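Local atomic coordinates of neurotoxin (Clostridium botulinum, PDB entry 3N7L), a protein that probably binds neuronal gangliosides through its receptor-binding region, the part of a botulinum neurotoxin that attaches the toxin to nerve cells. Residues D219-I222 and L223-S226; D240-Y243 and D244-Y247; E411-S414 and T415-V418. One frame throughout, in Å; residues are numbered along the deposited sequence.

Contact 1: D219-I222 and L223-S226; sequences DINI and LFNS
Leu223 and Phe224 take the carbonyls of Asp219 and Ile220 as partners, one turn back along helix 217-226. The backbone bonds come first. Leu223 N donates to Asp219 O at 2.9 Å. Phe224 N donates to Ile220 O at 2.8 Å. Asn225 N reaches Asn221 O at 2.9 Å and does so almost straight. Ser226 N completes the set on Ile222 O at 3.0 Å. This is the i to i+4 ladder that defines an alpha helix.

One side chain adds a polar bond. Ser226 OG donates to Leu223 O at 2.9 Å. Its first torsion, 74°, sets the hydroxyl between the backbone N and the carbonyl carbon, and from there it can fold back on the last turn. Near the other end, Asp219 N is hydrogen-bonded to Asp216 OD2.

Within the helix there are close CB-to-carbonyl contacts: Leu223 CB is 3.3 Å from Ile220 O, and Phe224 CB is 3.3 Å from Asn221 O. Beyond CB the chains diverge. With CG anti to the backbone N (chi1 within 2° of 180° in both), Leu223 and Phe224 run out from the helix toward Phe144. The apolar packing is made there. Ile220 touches Thr146 and Leu223 touches Phe144, both on strand 143-150. The Phe224 ring meets the ring of Phe144, with the two planes about 25° apart.

Ile220 and Leu223 are buried against strand 143-150, while Ile222, Asn225 and Ser226 are exposed. The carbonyls of 219-222 are engaged by main-chain N-H groups. Ile220, Leu223 and Phe224 hold the helix to the antiparallel sheet, and a serine hydroxyl gives its last turn an extra bond.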
loop_
_atom_site.group_PDB
_atom_site.type_symbol
_atom_site.label_atom_id
_atom_site.label_comp_id
_atom_site.label_asym_id
_atom_site.label_seq_id
_atom_site.Cartn_x
_atom_site.Cartn_y
_atom_site.Cartn_z
ATOM N N ASP A 219 16.090 11.371 8.643
ATOM C CA ASP A 219 16.156 11.777 7.243
ATOM C C ASP A 219 15.231 10.904 6.401
ATOM O O ASP A 219 14.429 11.410 5.619
ATOM C CB ASP A 219 17.589 11.643 6.707
ATOM C CG ASP A 219 18.561 12.604 7.372
ATOM O OD1 ASP A 219 19.785 12.522 7.089
ATOM O OD2 ASP A 219 18.103 13.443 8.175
ATOM N N ILE A 220 15.371 9.593 6.570
ATOM C CA ILE A 220 14.579 8.592 5.860
ATOM C C ILE A 220 13.087 8.878 5.962
ATOM O O ILE A 220 12.390 8.963 4.952
ATOM C CB ILE A 220 14.836 7.168 6.444
ATOM C CG1 ILE A 220 16.197 6.662 5.997
ATOM C CG2 ILE A 220 13.737 6.187 6.019
ATOM C CD1 ILE A 220 16.575 5.371 6.640
ATOM N N ASN A 221 12.599 9.012 7.189
ATOM C CA ASN A 221 11.183 9.256 7.392
ATOM C C ASN A 221 10.694 10.601 6.885
ATOM O O ASN A 221 9.561 10.710 6.422
ATOM C CB ASN A 221 10.823 9.051 8.858
ATOM C CG ASN A 221 10.804 7.584 9.241
ATOM O OD1 ASN A 221 11.842 6.986 9.524
ATOM N ND2 ASN A 221 9.621 6.989 9.223
ATOM N N ILE A 222 11.537 11.626 6.961
ATOM C CA ILE A 222 11.145 12.933 6.449
ATOM C C ILE A 222 10.971 12.776 4.937
ATOM O O ILE A 222 10.031 13.310 4.343
ATOM C CB ILE A 222 12.220 14.008 6.751
ATOM C CG1 ILE A 222 12.162 14.390 8.233
ATOM C CG2 ILE A 222 12.003 15.240 5.877
ATOM C CD1 ILE A 222 13.178 15.436 8.639
ATOM N N LEU A 223 11.881 12.026 4.321
ATOM C CA LEU A 223 11.813 11.778 2.885
ATOM C C LEU A 223 10.519 11.018 2.600
ATOM O O LEU A 223 9.736 11.399 1.731
ATOM C CB LEU A 223 13.008 10.939 2.434
ATOM C CG LEU A 223 13.104 10.634 0.940
ATOM C CD1 LEU A 223 13.163 11.935 0.152
ATOM C CD2 LEU A 223 14.346 9.787 0.670
ATOM N N PHE A 224 10.317 9.942 3.349
ATOM C CA PHE A 224 9.135 9.091 3.237
ATOM C C PHE A 224 7.852 9.933 3.194
ATOM O O PHE A 224 7.051 9.837 2.263
ATOM C CB PHE A 224 9.102 8.143 4.444
ATOM C CG PHE A 224 7.912 7.229 4.487
ATOM C CD1 PHE A 224 7.262 6.984 5.693
ATOM C CD2 PHE A 224 7.472 6.568 3.343
ATOM C CE1 PHE A 224 6.193 6.089 5.762
ATOM C CE2 PHE A 224 6.405 5.672 3.400
ATOM C CZ PHE A 224 5.764 5.430 4.610
ATOM N N ASN A 225 7.671 10.769 4.205
ATOM C CA ASN A 225 6.485 11.603 4.292
ATOM C C ASN A 225 6.365 12.681 3.214
ATOM O O ASN A 225 5.274 12.929 2.704
ATOM C CB ASN A 225 6.420 12.229 5.684
ATOM C CG ASN A 225 6.147 11.200 6.766
ATOM O OD1 ASN A 225 6.617 11.328 7.900
ATOM N ND2 ASN A 225 5.370 10.172 6.422
ATOM N N SER A 226 7.480 13.304 2.851
ATOM C CA SER A 226 7.463 14.365 1.845
ATOM C C SER A 226 7.039 13.896 0.453
ATOM O O SER A 226 6.653 14.709 -0.389
ATOM C CB SER A 226 8.843 15.024 1.747
ATOM O OG SER A 226 9.771 14.176 1.088
#

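Contact 2: D240-Y243 and D244-Y247; sequences DLRY and DKEY
From Arg242 to Lys245 the backbone turns a corner, the end-to-end directions of 240-243 and 244-247 lying 119° apart, with Asp244 in the left-handed region (phi 59°, psi 36°). The turn leads into strand 246-251 of the C-terminal half, whose family belongs to the beta-trefoil clan. Tyr247 reaches back across the corner. Its OH accepts a hydrogen bond from Arg242 N at 2.9 Å. Leu241 CD1 sits over one face of the Tyr247 ring, a CH-pi contact 3.8 Å from the centroid and offset toward the rim. Arg242 O lies at the ring's edge.

The aliphatic part of Lys245 lies over a face of the Arg242 guanidinium, with CD 3.4 Å from NH1. Lys245 is extended until chi4, where the bend turns the ammonium aside. It makes a weak hydrogen bond to Ser423.

Other polar ends leave the turn. Asp240 pairs with Arg296, Tyr243 OH bonds to Asn301, and Asp244 forms a salt bridge with Lys286. Two waters fill in the polar links. One donates to Asp240 O and accepts from Tyr247 OH at 2.6 Å. The other donates to Arg242 O at 2.8 Å and accepts from Lys245 N at 2.9 Å.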
loop_
_atom_site.group_PDB
_atom_site.type_symbol
_atom_site.label_atom_id
_atom_site.label_comp_id
_atom_site.label_asym_id
_atom_site.label_seq_id
_atom_site.Cartn_x
_atom_site.Cartn_y
_atom_site.Cartn_z
ATOM N N ASP A 240 -4.646 6.078 -4.600
ATOM C CA ASP A 240 -5.557 7.059 -4.005
ATOM C C ASP A 240 -6.971 6.474 -3.959
ATOM O O ASP A 240 -7.440 5.902 -4.943
ATOM C CB ASP A 240 -5.598 8.351 -4.830
ATOM C CG ASP A 240 -4.264 9.069 -4.869
ATOM O OD1 ASP A 240 -3.391 8.774 -4.023
ATOM O OD2 ASP A 240 -4.100 9.946 -5.746
ATOM N N LEU A 241 -7.641 6.607 -2.819
ATOM C CA LEU A 241 -9.008 6.109 -2.681
ATOM C C LEU A 241 -9.919 7.067 -3.459
ATOM O O LEU A 241 -9.735 8.293 -3.412
ATOM C CB LEU A 241 -9.423 6.067 -1.204
ATOM C CG LEU A 241 -10.763 5.392 -0.870
ATOM C CD1 LEU A 241 -10.657 3.889 -1.133
ATOM C CD2 LEU A 241 -11.123 5.634 0.583
ATOM N N ARG A 242 -10.889 6.524 -4.186
ATOM C CA ARG A 242 -11.769 7.388 -4.963
ATOM C C ARG A 242 -13.256 7.175 -4.749
ATOM O O ARG A 242 -13.694 6.112 -4.316
ATOM C CB ARG A 242 -11.469 7.244 -6.461
ATOM C CG ARG A 242 -10.006 7.397 -6.820
ATOM C CD ARG A 242 -9.837 7.753 -8.286
ATOM N NE ARG A 242 -10.776 7.040 -9.150
ATOM C CZ ARG A 242 -10.589 5.817 -9.634
ATOM N NH1 ARG A 242 -11.517 5.273 -10.405
ATOM N NH2 ARG A 242 -9.477 5.152 -9.369
ATOM N N TYR A 243 -14.025 8.220 -5.049
ATOM C CA TYR A 243 -15.474 8.177 -4.948
ATOM C C TYR A 243 -15.966 7.521 -6.241
ATOM O O TYR A 243 -15.210 7.412 -7.209
ATOM C CB TYR A 243 -16.047 9.603 -4.853
ATOM C CG TYR A 243 -15.771 10.311 -3.539
ATOM C CD1 TYR A 243 -14.840 11.354 -3.459
ATOM C CD2 TYR A 243 -16.441 9.936 -2.373
ATOM C CE1 TYR A 243 -14.587 12.003 -2.238
ATOM C CE2 TYR A 243 -16.198 10.576 -1.158
ATOM C CZ TYR A 243 -15.275 11.603 -1.095
ATOM O OH TYR A 243 -15.050 12.215 0.117
ATOM N N ASP A 244 -17.212 7.063 -6.244
ATOM C CA ASP A 244 -17.814 6.469 -7.439
ATOM C C ASP A 244 -17.078 5.240 -7.982
ATOM O O ASP A 244 -17.004 5.056 -9.196
ATOM C CB ASP A 244 -17.883 7.529 -8.555
ATOM C CG ASP A 244 -18.349 8.888 -8.052
ATOM O OD1 ASP A 244 -17.992 9.903 -8.690
ATOM O OD2 ASP A 244 -19.078 8.946 -7.034
ATOM N N LYS A 245 -16.538 4.406 -7.097
ATOM C CA LYS A 245 -15.815 3.201 -7.514
ATOM C C LYS A 245 -16.092 2.057 -6.537
ATOM O O LYS A 245 -16.131 2.261 -5.320
ATOM C CB LYS A 245 -14.312 3.488 -7.576
ATOM C CG LYS A 245 -13.426 2.301 -7.977
ATOM C CD LYS A 245 -11.973 2.756 -8.152
ATOM C CE LYS A 245 -11.016 1.591 -8.414
ATOM N NZ LYS A 245 -11.455 0.726 -9.546
ATOM N N GLU A 246 -16.290 0.858 -7.072
ATOM C CA GLU A 246 -16.570 -0.306 -6.244
ATOM C C GLU A 246 -15.335 -0.759 -5.467
ATOM O O GLU A 246 -14.236 -0.842 -6.018
ATOM C CB GLU A 246 -17.083 -1.456 -7.115
ATOM C CG GLU A 246 -18.516 -1.292 -7.580
ATOM C CD GLU A 246 -19.028 -2.509 -8.338
ATOM O OE1 GLU A 246 -20.257 -2.690 -8.407
ATOM O OE2 GLU A 246 -18.206 -3.281 -8.870
ATOM N N TYR A 247 -15.536 -1.038 -4.182
ATOM C CA TYR A 247 -14.475 -1.498 -3.286
ATOM C C TYR A 247 -15.039 -2.544 -2.352
ATOM O O TYR A 247 -16.244 -2.559 -2.069
ATOM C CB TYR A 247 -13.964 -0.364 -2.384
ATOM C CG TYR A 247 -13.132 0.701 -3.050
ATOM C CD1 TYR A 247 -11.791 0.475 -3.362
ATOM C CD2 TYR A 247 -13.684 1.946 -3.356
ATOM C CE1 TYR A 247 -11.019 1.470 -3.968
ATOM C CE2 TYR A 247 -12.924 2.947 -3.963
ATOM C CZ TYR A 247 -11.596 2.702 -4.268
ATOM O OH TYR A 247 -10.849 3.671 -4.890
HETATM O O HOH W 1 -8.440 3.213 -5.637
HETATM O O HOH W 2 -16.050 4.662 -4.281
#

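Contact 3: E411-S414 and T415-V418; sequences ESTS and THWV
His416 lays one face of its imidazole over the backbone of Thr413. Thr413 CA stands 3.8 Å from the ring centroid, only 13° off the ring normal, so its C-H points into a CH-pi contact. Ser412 O lies over the same face. The side chains of Thr413 and His416 cross obliquely, and the Thr413 methyl, CG2, rests against the imidazole. The His416 first torsion, -63°, keeps CG beside the backbone N and folds the ring back over the turn.

That turn is a short 3-10 segment just ahead of strand 417-421. Thr415 N donates to Ser412 O at 3.2 Å, and His416 N donates to Thr413 O at 3.1 Å. Both donors sit well above the carbonyl planes, so neither bond lies on a lone pair.

Thr415 turns its hydroxyl back toward the start of the turn. OG1 is hydrogen-bonded to Gln362 OE1. OG1 also lies 2.7 Å from Ser412 O, and which acceptor takes its single proton is not settled. Ser412 OG and Ser414 OG are hydrogen-bonded at 2.8 Å, and Ser414 OG is also bonded to Ser378 OG. Thr413 OG1 bonds to Asn253.

Trp417 brings its indole back toward Ser414, with NE1 4.5 Å from Ser414 O. The two groups have separate partners: NE1 bonds to Leu377 O, and Ser414 O takes Asn251 ND2. The indole packs on Met249 of strand 246-251 and Leu363 of strand 359-366.

In this contact one carbonyl, Ser412 O, lies close to a backbone N-H, a hydroxyl and a ring face. The hydroxyls of Thr413, Ser414 and Thr415 reach Asn253, Ser378 and Gln362 beyond the turn. The chemistry implies a compact polar turn that is pinned to the C-terminal beta structure just before its last strand begins.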
loop_
_atom_site.group_PDB
_atom_site.type_symbol
_atom_site.label_atom_id
_atom_site.label_comp_id
_atom_site.label_asym_id
_atom_site.label_seq_id
_atom_site.Cartn_x
_atom_site.Cartn_y
_atom_site.Cartn_z
ATOM N N GLU A 411 -7.973 4.167 19.573
ATOM C CA GLU A 411 -6.667 3.550 19.351
ATOM C C GLU A 411 -6.737 2.085 18.947
ATOM O O GLU A 411 -5.708 1.440 18.754
ATOM C CB GLU A 411 -5.819 3.671 20.618
ATOM C CG GLU A 411 -5.383 5.083 20.945
ATOM C CD GLU A 411 -4.571 5.700 19.828
ATOM O OE1 GLU A 411 -5.167 6.078 18.797
ATOM O OE2 GLU A 411 -3.332 5.791 19.972
ATOM N N SER A 412 -7.948 1.559 18.817
ATOM C CA SER A 412 -8.125 0.164 18.456
ATOM C C SER A 412 -8.061 -0.099 16.951
ATOM O O SER A 412 -8.592 0.670 16.152
ATOM C CB SER A 412 -9.456 -0.336 19.003
ATOM O OG SER A 412 -9.648 -1.699 18.676
ATOM N N THR A 413 -7.409 -1.192 16.570
ATOM C CA THR A 413 -7.317 -1.555 15.161
ATOM C C THR A 413 -8.678 -2.041 14.658
ATOM O O THR A 413 -8.872 -2.238 13.458
ATOM C CB THR A 413 -6.267 -2.663 14.925
ATOM O OG1 THR A 413 -6.519 -3.756 15.814
ATOM C CG2 THR A 413 -4.861 -2.125 15.153
ATOM N N SER A 414 -9.623 -2.226 15.579
ATOM C CA SER A 414 -10.964 -2.673 15.211
ATOM C C SER A 414 -11.742 -1.519 14.569
ATOM O O SER A 414 -12.867 -1.698 14.104
ATOM C CB SER A 414 -11.719 -3.201 16.442
ATOM O OG SER A 414 -12.047 -2.158 17.348
ATOM N N THR A 415 -11.129 -0.336 14.544
ATOM C CA THR A 415 -11.750 0.841 13.940
ATOM C C THR A 415 -11.033 1.200 12.639
ATOM O O THR A 415 -11.331 2.227 12.023
ATOM C CB THR A 415 -11.701 2.075 14.888
ATOM O OG1 THR A 415 -10.340 2.426 15.162
ATOM C CG2 THR A 415 -12.399 1.769 16.191
ATOM N N HIS A 416 -10.082 0.361 12.227
ATOM C CA HIS A 416 -9.342 0.605 10.986
ATOM C C HIS A 416 -10.001 -0.130 9.824
ATOM O O HIS A 416 -10.049 -1.362 9.803
ATOM C CB HIS A 416 -7.884 0.142 11.107
ATOM C CG HIS A 416 -7.096 0.871 12.152
ATOM N ND1 HIS A 416 -7.616 1.909 12.896
ATOM C CD2 HIS A 416 -5.828 0.693 12.592
ATOM C CE1 HIS A 416 -6.704 2.335 13.752
ATOM N NE2 HIS A 416 -5.611 1.614 13.588
ATOM N N TRP A 417 -10.499 0.632 8.854
ATOM C CA TRP A 417 -11.165 0.050 7.701
ATOM C C TRP A 417 -10.355 0.197 6.423
ATOM O O TRP A 417 -9.757 1.240 6.159
ATOM C CB TRP A 417 -12.546 0.675 7.516
ATOM C CG TRP A 417 -13.463 0.412 8.671
ATOM C CD1 TRP A 417 -13.610 1.176 9.793
ATOM C CD2 TRP A 417 -14.322 -0.720 8.838
ATOM N NE1 TRP A 417 -14.509 0.585 10.654
ATOM C CE2 TRP A 417 -14.962 -0.580 10.091
ATOM C CE3 TRP A 417 -14.615 -1.844 8.052
ATOM C CZ2 TRP A 417 -15.879 -1.520 10.576
ATOM C CZ3 TRP A 417 -15.525 -2.781 8.533
ATOM C CH2 TRP A 417 -16.145 -2.613 9.784
ATOM N N VAL A 418 -10.351 -0.867 5.634
ATOM C CA VAL A 418 -9.616 -0.894 4.384
ATOM C C VAL A 418 -10.551 -1.063 3.194
ATOM O O VAL A 418 -11.659 -1.577 3.341
ATOM C CB VAL A 418 -8.609 -2.046 4.398
ATOM C CG1 VAL A 418 -8.093 -2.281 3.020
ATOM C CG2 VAL A 418 -7.464 -1.723 5.346
#

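The three contacts follow one another along the chain. Contact 1 stands apart: its centre is 27 Å from that of contact 2 and 25 Å from that of contact 3. It lies on helix 217-226, which packs on strand 143-150 of an N-terminal sheet. Contacts 2 and 3 belong together. Their centres are 19 Å apart and their nearest atoms about 6 Å apart. Each leads into a strand, and these pair antiparallel. Strand 246-251, the first after helix 217-226, meets 417-421, the last of the chain. This joins the start and end of the C-terminal part in one sheet and closes that part on itself. The set spans the lectin-like and trefoil-like halves of this fragment.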